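PDB 5H9N: lipocalin AI-4 from Rhodnius prolixus, which binds cysteinyl leukotrienes such as leukotriene C4 inside a lipocalin barrel, probably to scavenge them from the host as a salivary protein of a blood-feeding insect. Local coordinates for residues S139-L142 with N143-E146; S5-T8 with G9-A12. The protein carries 1 engineered substitution. All coordinates share one frame; numbering follows the deposited sequence. Where two conformers were deposited one is given.

Following the chain from its N terminus, contact 2 (residues 5-12) comes first, in the loop that precedes helix 23-26 and the barrel; a tight turn reverses the chain there. Contact 1 (residues 139-146) opens only after the barrel strands up to 120-127 have been laid down, on helix 139-144 and the turn ending it. The two are in series and neither nests in nor crosses the other: each is a local contact of consecutive residues, a beta turn in contact 2 and a helix end in contact 1. The centres of contacts 1 and 2 are about 21 Å apart. Both lean on strand 90-100, through Tyr94 and Val98 respectively, and both meet strand 105-112, by a disulfide or by leucine packing.

Contact 1. Residues S139-L142 with N143-E146; sequences STKL and NQLE
Thr140, Lys141, Gln144 and Leu145 meet over the last turn of helix 139-144, which a Schellman motif brings to an end at Glu146. Three backbone hydrogen bonds from residue i+4 back to residue i build the turn: Asn143 N gives to Ser139 O, Gln144 N to Thr140 O (2.9 Å) and Leu145 N to Lys141 O (3.0 Å). Glu146 then takes a positive phi of 59°, and its N turns back to Asn143 O at 3.0 Å.

Gln144 carries most of the side-chain contact. With CG beside its own backbone N (chi1 -68°), its chain lies back along the helix: CG is 3.2 Å from Thr140 O, and the amide divides its contacts between two neighbours. NE2 comes 3.9 Å from the Thr140 CG2 methyl, while OE1 rests 3.7 Å from Lys141 CD, with the two chains crossing at about a right angle. Gln144 and Lys141 suit the helix surface because their aliphatic parts pack while their ends stay polar.

Lys141 bends at chi2 (59°), packs CG at 4.1 Å against Leu145 CD1, and delivers NZ to a hydrogen bond with Lys16 O. Buried Leu142 reaches Leu107 and Leu150, and Leu145 reaches Val98 and Leu107, so the leucines serve as the greasy side toward the barrel. An amphipathic helix lying against the barrel wall after its last long strand is typical of the lipocalin fold.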
loop_
_atom_site.group_PDB
_atom_site.type_symbol
_atom_site.label_atom_id
_atom_site.label_comp_id
_atom_site.label_asym_id
_atom_site.label_seq_id
_atom_site.Cartn_x
_atom_site.Cartn_y
_atom_site.Cartn_z
ATOM N N SER A 139 -5.641 14.315 8.687
ATOM C CA SER A 139 -5.185 14.711 10.014
ATOM C C SER A 139 -5.803 13.878 11.137
ATOM O O SER A 139 -5.101 13.298 11.962
ATOM C CB SER A 139 -5.495 16.187 10.238
ATOM O OG SER A 139 -6.895 16.389 10.293
ATOM N N THR A 140 -7.128 13.817 11.161
ATOM C CA THR A 140 -7.825 13.119 12.231
ATOM C C THR A 140 -7.565 11.612 12.166
ATOM O O THR A 140 -7.318 10.968 13.185
ATOM C CB THR A 140 -9.330 13.405 12.175
ATOM O OG1 THR A 140 -9.522 14.824 12.111
ATOM C CG2 THR A 140 -10.022 12.851 13.407
ATOM N N LYS A 141 -7.598 11.058 10.959
ATOM C CA LYS A 141 -7.382 9.627 10.769
ATOM C C LYS A 141 -5.982 9.205 11.214
ATOM O O LYS A 141 -5.813 8.171 11.863
ATOM C CB LYS A 141 -7.602 9.247 9.307
ATOM C CG LYS A 141 -7.556 7.757 9.044
ATOM C CD LYS A 141 -8.630 7.068 9.863
ATOM C CE LYS A 141 -9.138 5.824 9.182
ATOM N NZ LYS A 141 -10.326 5.276 9.885
ATOM N N LEU A 142 -4.980 10.005 10.873
ATOM C CA LEU A 142 -3.609 9.715 11.288
ATOM C C LEU A 142 -3.485 9.768 12.807
ATOM O O LEU A 142 -2.803 8.937 13.404
ATOM C CB LEU A 142 -2.628 10.687 10.640
ATOM C CG LEU A 142 -2.475 10.547 9.125
ATOM C CD1 LEU A 142 -1.686 11.724 8.560
ATOM C CD2 LEU A 142 -1.790 9.222 8.762
ATOM N N ASN A 143 -4.155 10.726 13.438
ATOM C CA ASN A 143 -4.153 10.783 14.889
ATOM C C ASN A 143 -4.762 9.518 15.488
ATOM O O ASN A 143 -4.188 8.927 16.405
ATOM C CB ASN A 143 -4.904 12.020 15.381
ATOM C CG ASN A 143 -4.864 12.161 16.887
ATOM O OD1 ASN A 143 -5.797 11.763 17.582
ATOM N ND2 ASN A 143 -3.776 12.727 17.400
ATOM N N GLN A 144 -5.902 9.100 14.950
ATOM C CA GLN A 144 -6.605 7.917 15.430
ATOM C C GLN A 144 -5.754 6.659 15.307
ATOM O O GLN A 144 -5.801 5.785 16.176
ATOM C CB GLN A 144 -7.924 7.755 14.676
ATOM C CG GLN A 144 -8.926 8.856 15.026
ATOM C CD GLN A 144 -10.173 8.843 14.162
ATOM O OE1 GLN A 144 -10.166 8.335 13.040
ATOM N NE2 GLN A 144 -11.256 9.415 14.682
ATOM N N LEU A 145 -4.967 6.574 14.241
ATOM C CA LEU A 145 -4.104 5.424 14.018
ATOM C C LEU A 145 -2.715 5.569 14.634
ATOM O O LEU A 145 -1.867 4.689 14.457
ATOM C CB LEU A 145 -3.949 5.171 12.519
ATOM C CG LEU A 145 -5.204 4.767 11.748
ATOM C CD1 LEU A 145 -4.944 4.865 10.255
ATOM C CD2 LEU A 145 -5.632 3.356 12.118
ATOM N N GLU A 146 -2.484 6.677 15.336
ATOM C CA GLU A 146 -1.188 6.970 15.954
ATOM C C GLU A 146 -0.060 7.015 14.916
ATOM O O GLU A 146 1.028 6.479 15.130
ATOM C CB GLU A 146 -0.888 5.946 17.055
ATOM C CG GLU A 146 -2.080 5.714 17.987
ATOM C CD GLU A 146 -1.773 4.780 19.143
ATOM O OE1 GLU A 146 -0.815 3.989 19.038
ATOM O OE2 GLU A 146 -2.501 4.834 20.158
#

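Contact 2. Residues S5-T8 with G9-A12; sequences SIPT and GCNA
The pyrrolidine ring of Pro7 turns one face to Cys10, whose SG sits above it almost equally far from three ring carbons, 3.8 Å from CD and 3.9 Å from CB. Tyr94 of strand 90-100 also touches this ring, and the rigid, puckered proline offers the sulfur an apolar face. The peptide joining Thr8 to Gly9 is the flat middle of a type II beta turn from Pro7 to Cys10. The turn is closed by Cys10 N, which gives to Pro7 O at 3.0 Å in a fairly straight bond (159°). Gly9 suits the third position: with phi at 107°, its lack of a side chain avoids crowding Thr8 O.

Beyond the turn, Ile6 bridges the two arms. Its CG1 lies between the backbone N and the carbonyl carbon (chi1 63°), and the chain then runs on extended to place CD1 3.8 Å from Cys10 CB and 4.0 Å from Ala12 CB. A branched aliphatic here covers the inner side of the bend with apolar surface.

Cys10 SG is bonded to Cys111 SG on strand 105-112. Pro7 packs on the sulfur and Ile6 on the CB that carries it, while the disulfide sets where the sulfur points; the covalent link implies that this N-terminal turn is held firmly against the barrel.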
loop_
_atom_site.group_PDB
_atom_site.type_symbol
_atom_site.label_atom_id
_atom_site.label_comp_id
_atom_site.label_asym_id
_atom_site.label_seq_id
_atom_site.Cartn_x
_atom_site.Cartn_y
_atom_site.Cartn_z
ATOM N N SER A 5 -8.121 -15.594 4.017
ATOM C CA SER A 5 -7.980 -14.479 4.942
ATOM C C SER A 5 -6.529 -14.047 4.983
ATOM O O SER A 5 -5.639 -14.784 4.548
ATOM C CB SER A 5 -8.495 -14.841 6.346
ATOM O OG SER A 5 -7.848 -15.981 6.881
ATOM N N ILE A 6 -6.290 -12.840 5.477
ATOM C CA ILE A 6 -4.946 -12.312 5.557
ATOM C C ILE A 6 -4.104 -13.126 6.547
ATOM O O ILE A 6 -4.638 -13.817 7.405
ATOM C CB ILE A 6 -4.984 -10.831 5.947
ATOM C CG1 ILE A 6 -5.600 -10.644 7.340
ATOM C CG2 ILE A 6 -5.726 -10.029 4.854
ATOM C CD1 ILE A 6 -5.721 -9.196 7.764
ATOM N N PRO A 7 -2.770 -13.045 6.423
ATOM C CA PRO A 7 -1.930 -13.869 7.304
ATOM C C PRO A 7 -2.126 -13.540 8.780
ATOM O O PRO A 7 -2.355 -12.382 9.141
ATOM C CB PRO A 7 -0.504 -13.513 6.861
ATOM C CG PRO A 7 -0.644 -13.032 5.464
ATOM C CD PRO A 7 -1.961 -12.313 5.429
ATOM N N THR A 8 -2.048 -14.565 9.617
ATOM C CA THR A 8 -2.099 -14.377 11.056
ATOM C C THR A 8 -1.009 -13.407 11.486
ATOM O O THR A 8 0.154 -13.552 11.098
ATOM C CB THR A 8 -1.935 -15.703 11.777
ATOM O OG1 THR A 8 -2.906 -16.622 11.268
ATOM C CG2 THR A 8 -2.129 -15.532 13.277
ATOM N N GLY A 9 -1.383 -12.407 12.269
ATOM C CA GLY A 9 -0.443 -11.368 12.642
ATOM C C GLY A 9 -0.715 -10.055 11.930
ATOM O O GLY A 9 -0.353 -8.986 12.420
ATOM N N CYS A 10 -1.335 -10.127 10.759
ATOM C CA CYS A 10 -1.728 -8.920 10.037
ATOM C C CYS A 10 -2.978 -8.304 10.651
ATOM O O CYS A 10 -3.883 -9.018 11.117
ATOM C CB CYS A 10 -1.966 -9.219 8.560
ATOM S SG CYS A 10 -0.476 -9.713 7.701
ATOM N N ASN A 11 -3.025 -6.981 10.683
ATOM C CA ASN A 11 -4.145 -6.264 11.286
ATOM C C ASN A 11 -5.302 -6.128 10.293
ATOM O O ASN A 11 -5.150 -5.508 9.252
ATOM C CB ASN A 11 -3.650 -4.890 11.766
ATOM C CG ASN A 11 -4.625 -4.183 12.696
ATOM O OD1 ASN A 11 -5.822 -4.454 12.703
ATOM N ND2 ASN A 11 -4.100 -3.253 13.489
ATOM N N ALA A 12 -6.454 -6.701 10.614
ATOM C CA ALA A 12 -7.606 -6.603 9.718
ATOM C C ALA A 12 -8.270 -5.222 9.753
ATOM O O ALA A 12 -9.091 -4.909 8.882
ATOM C CB ALA A 12 -8.620 -7.679 10.042
#